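Local atomic coordinates of predicted acetamidase/formamidase (Thermoanaerobacter tengcongensis, PDB entry 3TKK), a protein that is predicted to be an acetamidase or formamidase, probably hydrolysing carbon-nitrogen bonds in linear amides, and binds zinc and calcium ions. Residues A[30-35]-A[64-69]; A[216-221]-A[245-250]. All blocks are in the same frame, centred on the assembly; numbering follows the deposited sequence.

Overall arrangement
The two contacts lie in different parts of the fold, with centres about 25 Å apart and nearest atoms about 15 Å apart. Contact 1 is buried. It joins segments 30-35 and 64-69, on strands of separate beta-sheets, and its chemistry is entirely apolar. Contact 2 is only partly buried. It joins the loop 216-221 to the helix 237-255 through one amide-to-carboxylate hydrogen bond, with a lysine at its exposed border. The large sheet links them indirectly: strand 31-36 is one of its members, and the loop of contact 2 connects two others, 203-212 and 221-223. The chemistry follows the place: apolar in the interior, polar at the partly exposed edge.

Contact 1 of 2, residues A[30-35]-A[64-69]; sequences DELEVE and GPIFVE
Leu32 and Ile66 reach toward each other, tip to tip, between two strands that run in opposite directions. The strands do not pair: no hydrogen bond joins the segments, and the CA atoms of Leu32 and Ile66 are 9.5 Å apart. Ile66 carries the contact on its strand. Its CB points at 30-35 and branches in two. The methyl CG2 lies anti to the backbone N and comes within 4.3 Å of Leu32 CD1. The other branch starts at CG1, which sits beside the backbone N with chi1 -59° and is 4.3 Å from Leu32 CD2. From there the chain stays extended (chi2 161°), and this carries CD1 forward between two side chains of the facing strand. At the tip, Ile66 CD1 is 4.1 Å from Leu32 CD2. The same Ile66 CD1 is 4.3 Å from Val34 CG2. Leu32 and Val34 lie two residues apart on one face of their strand, so one isoleucine tip touches both. These are van der Waals contacts at ordinary spacing, and all three residues are buried. Val26 of strand 24-27 touches both Leu32 and Ile66, and Leu7 also packs on Ile66.

The alternate residues Glu31 and Glu33 face the other way and form salt bridges, Glu31 with Lys82 and Glu33 with Lys204. Strand 62-69 also gives Glu35 O a hydrogen bond from the side chain of Thr63, and it pairs with strand 180-186, which carries the metal ligand Asp184, whose side chain is about 11 Å from that of Val34. The contact is thus face-to-face packing of two beta-sheets, with branched aliphatic side chains filling the layer between them.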
ATOM      1  N   ASP A  30      -9.290  18.269  26.515  1.00 27.53           N
ATOM      2  CA  ASP A  30      -9.727  17.319  27.598  1.00 27.55           C
ATOM      3  C   ASP A  30      -9.352  15.909  27.095  1.00 27.02           C
ATOM      4  O   ASP A  30      -9.287  15.675  25.841  1.00 25.57           O
ATOM      5  CB  ASP A  30     -11.267  17.311  27.767  1.00 27.17           C
ATOM      6  CG  ASP A  30     -11.765  18.438  28.633  1.00 28.32           C
ATOM      7  OD1 ASP A  30     -10.991  19.032  29.315  1.00 29.44           O
ATOM      8  OD2 ASP A  30     -12.976  18.739  28.568  1.00 31.48           O
ATOM      9  N   GLU A  31      -9.211  14.977  28.038  1.00 26.84           N
ATOM     10  CA  GLU A  31      -8.903  13.619  27.705  1.00 28.02           C
ATOM     11  C   GLU A  31     -10.147  12.758  27.968  1.00 27.40           C
ATOM     12  O   GLU A  31     -10.880  13.074  28.858  1.00 26.56           O
ATOM     13  CB  GLU A  31      -7.803  13.138  28.655  1.00 31.91           C
ATOM     14  CG  GLU A  31      -6.393  13.419  28.154  1.00 34.24           C
ATOM     15  CD  GLU A  31      -5.301  12.724  28.981  1.00 35.78           C
ATOM     16  OE1 GLU A  31      -5.434  12.450  30.185  1.00 39.65           O
ATOM     17  OE2 GLU A  31      -4.283  12.434  28.405  1.00 36.94           O
ATOM     18  N   LEU A  32     -10.303  11.649  27.261  1.00 26.42           N
ATOM     19  CA  LEU A  32     -11.272  10.623  27.587  1.00 25.98           C
ATOM     20  C   LEU A  32     -10.687   9.215  27.515  1.00 24.85           C
ATOM     21  O   LEU A  32     -10.034   8.939  26.532  1.00 23.36           O
ATOM     22  CB  LEU A  32     -12.411  10.636  26.538  1.00 23.27           C
ATOM     23  CG  LEU A  32     -13.274  11.880  26.634  1.00 28.93           C
ATOM     24  CD1 LEU A  32     -12.999  12.899  25.448  1.00 26.48           C
ATOM     25  CD2 LEU A  32     -14.758  11.444  26.605  1.00 29.67           C
ATOM     26  N   GLU A  33     -11.088   8.316  28.420  1.00 24.50           N
ATOM     27  CA  GLU A  33     -10.912   6.868  28.239  1.00 27.27           C
ATOM     28  C   GLU A  33     -12.214   6.333  27.786  1.00 27.95           C
ATOM     29  O   GLU A  33     -13.271   6.458  28.523  1.00 27.34           O
ATOM     30  CB  GLU A  33     -10.577   6.120  29.563  1.00 32.53           C
ATOM     31  CG  GLU A  33      -9.457   6.734  30.307  1.00 41.56           C
ATOM     32  CD  GLU A  33      -8.895   5.802  31.476  1.00 50.75           C
ATOM     33  OE1 GLU A  33      -9.014   4.536  31.356  1.00 53.12           O
ATOM     34  OE2 GLU A  33      -8.303   6.326  32.481  1.00 55.15           O
ATOM     35  N   VAL A  34     -12.180   5.819  26.569  1.00 22.60           N
ATOM     36  CA  VAL A  34     -13.367   5.480  25.868  1.00 22.17           C
ATOM     37  C   VAL A  34     -13.460   3.936  25.772  1.00 25.08           C
ATOM     38  O   VAL A  34     -12.602   3.315  25.155  1.00 24.05           O
ATOM     39  CB  VAL A  34     -13.353   6.082  24.504  1.00 21.35           C
ATOM     40  CG1 VAL A  34     -14.689   5.757  23.689  1.00 20.56           C
ATOM     41  CG2 VAL A  34     -13.270   7.675  24.534  1.00 22.18           C
ATOM     42  N   GLU A  35     -14.493   3.313  26.387  1.00 24.02           N
ATOM     43  CA  GLU A  35     -14.715   1.852  26.259  1.00 22.52           C
ATOM     44  C   GLU A  35     -15.530   1.514  25.011  1.00 23.47           C
ATOM     45  O   GLU A  35     -16.514   2.213  24.699  1.00 21.58           O
ATOM     46  CB  GLU A  35     -15.563   1.446  27.488  1.00 29.13           C
ATOM     47  CG  GLU A  35     -15.954  -0.011  27.575  1.00 33.69           C
ATOM     48  CD  GLU A  35     -16.908  -0.230  28.805  1.00 39.56           C
ATOM     49  OE1 GLU A  35     -18.106   0.139  28.787  1.00 38.56           O
ATOM     50  OE2 GLU A  35     -16.417  -0.736  29.812  1.00 43.05           O
ATOM     51  N   GLY A  64     -19.855   6.910  21.965  1.00 21.06           N
ATOM     52  CA  GLY A  64     -20.055   8.314  21.653  1.00 20.95           C
ATOM     53  C   GLY A  64     -21.548   8.617  21.407  1.00 22.04           C
ATOM     54  O   GLY A  64     -22.462   7.801  21.724  1.00 21.97           O
ATOM     55  N   PRO A  65     -21.836   9.811  20.865  1.00 21.67           N
ATOM     56  CA  PRO A  65     -20.843  10.760  20.382  1.00 21.30           C
ATOM     57  C   PRO A  65     -20.394  11.734  21.458  1.00 22.07           C
ATOM     58  O   PRO A  65     -21.059  11.937  22.478  1.00 22.43           O
ATOM     59  CB  PRO A  65     -21.578  11.491  19.221  1.00 21.52           C
ATOM     60  CG  PRO A  65     -23.066  11.222  19.469  1.00 22.26           C
ATOM     61  CD  PRO A  65     -23.215  10.235  20.618  1.00 22.39           C
ATOM     62  N   ILE A  66     -19.188  12.226  21.299  1.00 21.45           N
ATOM     63  CA  ILE A  66     -18.645  13.237  22.186  1.00 22.00           C
ATOM     64  C   ILE A  66     -18.771  14.634  21.537  1.00 22.36           C
ATOM     65  O   ILE A  66     -18.288  14.865  20.421  1.00 21.99           O
ATOM     66  CB  ILE A  66     -17.163  12.910  22.340  1.00 22.30           C
ATOM     67  CG1 ILE A  66     -17.029  11.483  22.926  1.00 21.40           C
ATOM     68  CG2 ILE A  66     -16.413  14.029  23.143  1.00 22.34           C
ATOM     69  CD1 ILE A  66     -15.521  10.841  22.662  1.00 20.90           C
ATOM     70  N   PHE A  67     -19.449  15.539  22.221  1.00 23.20           N
ATOM     71  CA  PHE A  67     -19.558  16.919  21.746  1.00 23.85           C
ATOM     72  C   PHE A  67     -18.359  17.637  22.283  1.00 24.08           C
ATOM     73  O   PHE A  67     -18.087  17.566  23.507  1.00 26.73           O
ATOM     74  CB  PHE A  67     -20.859  17.512  22.292  1.00 24.67           C
ATOM     75  CG  PHE A  67     -21.158  18.839  21.824  1.00 25.41           C
ATOM     76  CD1 PHE A  67     -22.128  19.052  20.796  1.00 25.87           C
ATOM     77  CD2 PHE A  67     -20.485  19.926  22.349  1.00 26.06           C
ATOM     78  CE1 PHE A  67     -22.452  20.330  20.372  1.00 28.80           C
ATOM     79  CE2 PHE A  67     -20.769  21.250  21.916  1.00 27.74           C
ATOM     80  CZ  PHE A  67     -21.793  21.473  20.956  1.00 30.05           C
ATOM     81  N   VAL A  68     -17.616  18.300  21.377  1.00 25.11           N
ATOM     82  CA  VAL A  68     -16.412  18.956  21.756  1.00 24.45           C
ATOM     83  C   VAL A  68     -16.690  20.437  21.652  1.00 26.60           C
ATOM     84  O   VAL A  68     -16.870  20.937  20.585  1.00 26.60           O
ATOM     85  CB  VAL A  68     -15.214  18.563  20.820  1.00 26.37           C
ATOM     86  CG1 VAL A  68     -13.982  19.417  21.171  1.00 25.10           C
ATOM     87  CG2 VAL A  68     -14.946  17.001  21.003  1.00 22.87           C
ATOM     88  N   GLU A  69     -16.734  21.124  22.778  1.00 26.39           N
ATOM     89  CA  GLU A  69     -17.009  22.571  22.781  1.00 28.83           C
ATOM     90  C   GLU A  69     -16.050  23.370  21.915  1.00 30.45           C
ATOM     91  O   GLU A  69     -14.881  23.215  22.097  1.00 31.38           O
ATOM     92  CB  GLU A  69     -17.004  23.140  24.222  1.00 28.91           C
ATOM     93  CG  GLU A  69     -18.380  22.835  24.849  1.00 32.64           C
ATOM     94  CD  GLU A  69     -18.557  23.234  26.309  1.00 35.84           C
ATOM     95  OE1 GLU A  69     -17.713  23.923  26.917  1.00 36.13           O
ATOM     96  OE2 GLU A  69     -19.593  22.810  26.844  1.00 37.68           O
TER

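Contact 2 of 2, residues A[216-221]-A[245-250]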
ATOM      1  N   ASN A 216      -8.195  23.954   6.637  1.00 36.39           N
ATOM      2  CA  ASN A 216      -9.260  23.384   5.825  1.00 35.93           C
ATOM      3  C   ASN A 216      -8.904  21.916   5.455  1.00 31.80           C
ATOM      4  O   ASN A 216      -7.930  21.690   4.791  1.00 32.19           O
ATOM      5  CB  ASN A 216      -9.381  24.191   4.515  1.00 40.56           C
ATOM      6  CG  ASN A 216      -9.661  25.639   4.776  1.00 47.59           C
ATOM      7  OD1 ASN A 216     -10.264  25.976   5.815  1.00 50.54           O
ATOM      8  ND2 ASN A 216      -9.268  26.532   3.833  1.00 48.32           N
ATOM      9  N   LEU A 217      -9.641  20.913   5.898  1.00 29.20           N
ATOM     10  CA  LEU A 217      -9.405  19.555   5.349  1.00 25.53           C
ATOM     11  C   LEU A 217     -10.675  19.118   4.584  1.00 25.59           C
ATOM     12  O   LEU A 217     -11.809  19.545   4.943  1.00 24.28           O
ATOM     13  CB  LEU A 217      -9.110  18.534   6.457  1.00 23.42           C
ATOM     14  CG  LEU A 217      -7.796  18.755   7.223  1.00 26.09           C
ATOM     15  CD1 LEU A 217      -7.486  17.703   8.248  1.00 24.73           C
ATOM     16  CD2 LEU A 217      -6.700  18.741   6.155  1.00 28.10           C
ATOM     17  N   LYS A 218     -10.515  18.213   3.616  1.00 23.47           N
ATOM     18  CA  LYS A 218     -11.703  17.685   2.952  1.00 28.20           C
ATOM     19  C   LYS A 218     -11.982  16.245   3.388  1.00 25.26           C
ATOM     20  O   LYS A 218     -13.038  15.696   3.080  1.00 24.52           O
ATOM     21  CB  LYS A 218     -11.533  17.683   1.417  1.00 29.04           C
ATOM     22  CG  LYS A 218     -11.483  19.061   0.862  1.00 34.95           C
ATOM     23  CD  LYS A 218     -12.776  19.694   1.087  1.00 40.90           C
ATOM     24  CE  LYS A 218     -12.891  21.068   0.423  1.00 47.15           C
ATOM     25  NZ  LYS A 218     -12.364  21.054  -0.963  1.00 48.12           N
ATOM     26  N   ASN A 219     -11.008  15.631   4.031  1.00 21.92           N
ATOM     27  CA  ASN A 219     -11.003  14.200   4.388  1.00 20.35           C
ATOM     28  C   ASN A 219     -10.027  14.025   5.518  1.00 19.76           C
ATOM     29  O   ASN A 219      -9.302  14.945   5.757  1.00 20.33           O
ATOM     30  CB  ASN A 219     -10.506  13.374   3.230  1.00 19.98           C
ATOM     31  CG  ASN A 219     -11.560  13.103   2.247  1.00 20.29           C
ATOM     32  OD1 ASN A 219     -12.494  12.457   2.566  1.00 22.42           O
ATOM     33  ND2 ASN A 219     -11.394  13.521   1.042  1.00 21.01           N
ATOM     34  N   PRO A 220      -9.954  12.833   6.156  1.00 18.90           N
ATOM     35  CA  PRO A 220      -9.178  12.788   7.374  1.00 18.76           C
ATOM     36  C   PRO A 220      -7.761  12.652   7.011  1.00 18.78           C
ATOM     37  O   PRO A 220      -7.401  12.282   5.849  1.00 18.74           O
ATOM     38  CB  PRO A 220      -9.610  11.458   8.035  1.00 17.92           C
ATOM     39  CG  PRO A 220     -11.030  11.339   7.484  1.00 17.95           C
ATOM     40  CD  PRO A 220     -10.837  11.663   6.054  1.00 18.31           C
ATOM     41  N   VAL A 221      -6.956  12.910   8.012  1.00 18.98           N
ATOM     42  CA  VAL A 221      -5.506  12.772   7.864  1.00 19.21           C
ATOM     43  C   VAL A 221      -4.946  12.093   9.136  1.00 18.98           C
ATOM     44  O   VAL A 221      -5.497  12.286  10.222  1.00 21.93           O
ATOM     45  CB  VAL A 221      -4.846  14.190   7.803  1.00 20.30           C
ATOM     46  CG1 VAL A 221      -3.223  14.065   8.010  1.00 20.77           C
ATOM     47  CG2 VAL A 221      -5.198  14.888   6.492  1.00 21.39           C
ATOM     48  N   VAL A 245      -4.414  11.476  -2.980  1.00 21.33           N
ATOM     49  CA  VAL A 245      -3.318  12.244  -3.579  1.00 22.32           C
ATOM     50  C   VAL A 245      -3.686  13.678  -3.807  1.00 23.60           C
ATOM     51  O   VAL A 245      -2.920  14.561  -3.471  1.00 24.12           O
ATOM     52  CB  VAL A 245      -2.882  11.549  -4.931  1.00 23.31           C
ATOM     53  CG1 VAL A 245      -1.769  12.274  -5.728  1.00 23.81           C
ATOM     54  CG2 VAL A 245      -2.388  10.212  -4.591  1.00 21.65           C
ATOM     55  N   HIS A 246      -4.870  13.931  -4.403  1.00 23.79           N
ATOM     56  CA  HIS A 246      -5.296  15.289  -4.594  1.00 26.09           C
ATOM     57  C   HIS A 246      -5.406  16.082  -3.304  1.00 24.90           C
ATOM     58  O   HIS A 246      -5.102  17.292  -3.327  1.00 26.03           O
ATOM     59  CB  HIS A 246      -6.650  15.390  -5.406  1.00 27.05           C
ATOM     60  CG  HIS A 246      -6.495  15.045  -6.856  1.00 28.36           C
ATOM     61  ND1 HIS A 246      -6.341  16.001  -7.835  1.00 31.82           N
ATOM     62  CD2 HIS A 246      -6.574  13.860  -7.503  1.00 26.06           C
ATOM     63  CE1 HIS A 246      -6.196  15.417  -9.006  1.00 28.16           C
ATOM     64  NE2 HIS A 246      -6.401  14.128  -8.833  1.00 31.33           N
ATOM     65  N   ASP A 247      -5.832  15.443  -2.188  1.00 23.72           N
ATOM     66  CA  ASP A 247      -6.083  16.169  -0.972  1.00 23.72           C
ATOM     67  C   ASP A 247      -4.682  16.534  -0.444  1.00 24.12           C
ATOM     68  O   ASP A 247      -4.527  17.640   0.049  1.00 24.82           O
ATOM     69  CB  ASP A 247      -6.881  15.367   0.125  1.00 22.51           C
ATOM     70  CG  ASP A 247      -8.380  15.169  -0.236  1.00 25.70           C
ATOM     71  OD1 ASP A 247      -9.012  15.959  -1.028  1.00 23.50           O
ATOM     72  OD2 ASP A 247      -8.921  14.192   0.285  1.00 21.71           O
ATOM     73  N   MET A 248      -3.705  15.609  -0.490  1.00 23.46           N
ATOM     74  CA  MET A 248      -2.354  15.954  -0.172  1.00 24.01           C
ATOM     75  C   MET A 248      -1.745  17.036  -1.078  1.00 25.78           C
ATOM     76  O   MET A 248      -0.925  17.861  -0.557  1.00 26.41           O
ATOM     77  CB  MET A 248      -1.392  14.754  -0.115  1.00 24.19           C
ATOM     78  CG  MET A 248      -0.075  15.114   0.567  1.00 23.95           C
ATOM     79  SD  MET A 248      -0.076  15.182   2.353  1.00 24.38           S
ATOM     80  CE  MET A 248       0.223  13.416   2.791  1.00 22.27           C
ATOM     81  N   ALA A 249      -2.065  17.020  -2.394  1.00 25.98           N
ATOM     82  CA  ALA A 249      -1.521  18.021  -3.322  1.00 27.57           C
ATOM     83  C   ALA A 249      -2.092  19.438  -2.961  1.00 29.43           C
ATOM     84  O   ALA A 249      -1.419  20.496  -3.039  1.00 33.06           O
ATOM     85  CB  ALA A 249      -1.855  17.672  -4.793  1.00 27.92           C
ATOM     86  N   GLU A 250      -3.371  19.486  -2.645  1.00 29.61           N
ATOM     87  CA  GLU A 250      -3.957  20.735  -2.187  1.00 32.18           C
ATOM     88  C   GLU A 250      -3.320  21.250  -0.847  1.00 29.40           C
ATOM     89  O   GLU A 250      -3.101  22.456  -0.707  1.00 30.55           O
ATOM     90  CB  GLU A 250      -5.502  20.592  -2.140  1.00 33.41           C
ATOM     91  CG  GLU A 250      -6.247  21.791  -1.634  1.00 40.10           C
ATOM     92  CD  GLU A 250      -6.453  22.867  -2.702  1.00 44.95           C
ATOM     93  OE1 GLU A 250      -5.957  22.698  -3.864  1.00 47.14           O
ATOM     94  OE2 GLU A 250      -7.141  23.903  -2.379  1.00 48.92           O
TER
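The loop 216-221 passes beside segment 245-250 of helix 237-255 and comes nearest at Lys218 and Asp247, whose CA atoms are 7.0 Å apart. The main link is made one residue further on. Asn219 ND2 donates a hydrogen bond to Asp247 OD2, 2.7 Å long and moderately bent. The amide meets the oxygen on its syn side, 19° out of the carboxylate plane. The two side chains cross at about a right angle, and their flat groups are turned 37° from each other. Asn219 CB also rests 3.4 Å from Asp247 OD2. The other end of the amide is held too, because Asn219 OD1 is hydrogen-bonded to Ser153 OG. Partners at both ends fix which way the buried amide is turned.

Lys218 adds a lighter contact on the exposed side. Its CB lies 3.9 Å from Asp247 OD1, but the chain then bends at chi2 (-65°) and again at chi4. Lys218 NZ stays 6.1 Å from Asp247 OD1, too far for a salt bridge, though its charge may still weakly stabilise the carboxylate. With an alanine at Asp247 the carboxylate is gone, and the amide NH2 of Asn219 would probably lose its acceptor and its tie to the helix, leaving Ser153 to hold the amide by OD1.

Beyond the contact, Met248 packs on Thr230, Phe287 and Leu289 of the large sheet, while Val245 meets Val100 of the second subunit. Here an alpha-helix lies against a beta-sheet, and a polar side-chain bond ties its flank to a loop connecting two strands of that sheet.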